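Local coordinates for carbohydrate-binding protein (Flavonifractor plautii, PDB 6N1B) that removes the acetyl group from N-acetylgalactosamine, probably as a step in converting the blood group A antigen toward type O, at residues Glu62-Asn65 with Tyr69-Val72. Residues are numbered along the deposited sequence; the frame is centred on the assembly and turned at random.
Sequences EPWN and YWAV
Trp64 and Trp70 meet in a T-shaped (edge-to-face) stack in the connection between strands 52-60 and 67-75, neighbours in one antiparallel sheet, in what looks like a beta-propeller blade. The chain turns a corner at Glu62, and short strand 63-64 brings the Trp64 indole and carbonyl up to the Trp70 ring. With its CG anti to the backbone N (chi1 -177°), Trp64 turns the benzo edge of its indole onto a face of Trp70; the six-membered rings lie 4.9 Å apart at their centroids, with planes at 82°. CE3 of Trp64 leads, reaching CE2 of Trp70 at 3.4 Å, while CZ3 follows over the benzo ring. Both indoles are buried and held from further off: Trp64 gives its NE1 hydrogen to the Asp130 carbonyl and packs edge-to-face with Tyr125, and Trp70 rests against Met123 of strand 116-126, so the pair ties the connection to the next sheet. Asn65, which is exposed, adds two looser contacts at CZ2 of Trp70: its CB at 4.0 Å, and its backbone O at the ring edge, in plane. The pyrrole N-H of Trp70 is shared between two backbone carbonyls: Tyr67 O, at the start of strand 67-75, is its stronger partner, and the bond from NE1 to Trp64 O is weak, 3.0 Å long and bent to 130° at the hydrogen.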
loop_
_atom_site.group_PDB
_atom_site.type_symbol
_atom_site.label_atom_id
_atom_site.label_comp_id
_atom_site.label_asym_id
_atom_site.label_seq_id
_atom_site.Cartn_x
_atom_site.Cartn_y
_atom_site.Cartn_z
ATOM N N GLU A 62 1.653 3.322 -20.886
ATOM C CA GLU A 62 0.771 2.775 -21.921
ATOM C C GLU A 62 -0.178 1.824 -21.268
ATOM O O GLU A 62 0.116 1.195 -20.247
ATOM C CB GLU A 62 1.637 2.036 -22.924
ATOM C CG GLU A 62 2.615 2.889 -23.729
ATOM C CD GLU A 62 3.633 2.049 -24.458
ATOM O OE1 GLU A 62 3.572 0.857 -24.473
ATOM O OE2 GLU A 62 4.500 2.723 -25.002
ATOM N N PRO A 63 -1.405 1.738 -21.783
ATOM C CA PRO A 63 -2.418 0.852 -21.157
ATOM C C PRO A 63 -2.059 -0.616 -21.119
ATOM O O PRO A 63 -1.408 -1.099 -22.014
ATOM C CB PRO A 63 -3.691 1.131 -21.928
ATOM C CG PRO A 63 -3.269 1.647 -23.256
ATOM C CD PRO A 63 -1.922 2.346 -23.042
ATOM N N TRP A 64 -2.456 -1.232 -20.018
ATOM C CA TRP A 64 -2.337 -2.666 -19.819
ATOM C C TRP A 64 -3.743 -3.211 -19.633
ATOM O O TRP A 64 -4.451 -2.738 -18.757
ATOM C CB TRP A 64 -1.492 -2.939 -18.607
ATOM C CG TRP A 64 -1.203 -4.379 -18.290
ATOM C CD1 TRP A 64 -0.295 -5.211 -18.929
ATOM C CD2 TRP A 64 -1.824 -5.169 -17.293
ATOM N NE1 TRP A 64 -0.282 -6.462 -18.307
ATOM C CE2 TRP A 64 -1.178 -6.472 -17.302
ATOM C CE3 TRP A 64 -2.842 -4.943 -16.385
ATOM C CZ2 TRP A 64 -1.606 -7.480 -16.526
ATOM C CZ3 TRP A 64 -3.238 -5.964 -15.561
ATOM C CH2 TRP A 64 -2.577 -7.272 -15.638
ATOM N N ASN A 65 -4.160 -4.103 -20.524
ATOM C CA ASN A 65 -5.551 -4.640 -20.534
ATOM C C ASN A 65 -6.565 -3.489 -20.412
ATOM O O ASN A 65 -7.576 -3.589 -19.684
ATOM C CB ASN A 65 -5.718 -5.665 -19.402
ATOM C CG ASN A 65 -4.826 -6.870 -19.656
ATOM O OD1 ASN A 65 -3.867 -7.192 -18.800
ATOM N ND2 ASN A 65 -5.043 -7.509 -20.737
ATOM N N TYR A 69 -4.039 2.837 -15.262
ATOM C CA TYR A 69 -3.979 2.808 -13.792
ATOM C C TYR A 69 -4.585 1.524 -13.332
ATOM O O TYR A 69 -5.718 1.126 -13.679
ATOM C CB TYR A 69 -4.750 3.922 -13.177
ATOM C CG TYR A 69 -4.339 5.314 -13.547
ATOM C CD1 TYR A 69 -4.711 5.922 -14.743
ATOM C CD2 TYR A 69 -3.636 6.180 -12.672
ATOM C CE1 TYR A 69 -4.429 7.244 -15.038
ATOM C CE2 TYR A 69 -3.365 7.474 -12.903
ATOM C CZ TYR A 69 -3.757 8.015 -14.114
ATOM O OH TYR A 69 -3.524 9.359 -14.350
ATOM N N TRP A 70 -3.851 0.838 -12.423
ATOM C CA TRP A 70 -4.308 -0.416 -11.763
ATOM C C TRP A 70 -4.090 -0.248 -10.277
ATOM O O TRP A 70 -3.001 0.277 -9.909
ATOM C CB TRP A 70 -3.560 -1.624 -12.295
ATOM C CG TRP A 70 -4.036 -1.944 -13.695
ATOM C CD1 TRP A 70 -3.677 -1.339 -14.883
ATOM C CD2 TRP A 70 -5.081 -2.877 -14.004
ATOM N NE1 TRP A 70 -4.461 -1.839 -15.882
ATOM C CE2 TRP A 70 -5.306 -2.802 -15.409
ATOM C CE3 TRP A 70 -5.830 -3.788 -13.277
ATOM C CZ2 TRP A 70 -6.292 -3.580 -16.050
ATOM C CZ3 TRP A 70 -6.762 -4.598 -13.919
ATOM C CH2 TRP A 70 -6.972 -4.477 -15.277
ATOM N N ALA A 71 -5.030 -0.669 -9.441
ATOM C CA ALA A 71 -4.848 -0.570 -8.023
ATOM C C ALA A 71 -5.246 -1.883 -7.379
ATOM O O ALA A 71 -6.252 -2.505 -7.724
ATOM C CB ALA A 71 -5.610 0.615 -7.416
ATOM N N VAL A 72 -4.481 -2.242 -6.328
ATOM C CA VAL A 72 -4.921 -3.266 -5.365
ATOM C C VAL A 72 -5.218 -2.572 -4.037
ATOM O O VAL A 72 -4.628 -1.520 -3.753
ATOM C CB VAL A 72 -3.842 -4.359 -5.240
ATOM C CG1 VAL A 72 -2.524 -3.839 -4.593
ATOM C CG2 VAL A 72 -4.390 -5.632 -4.488
#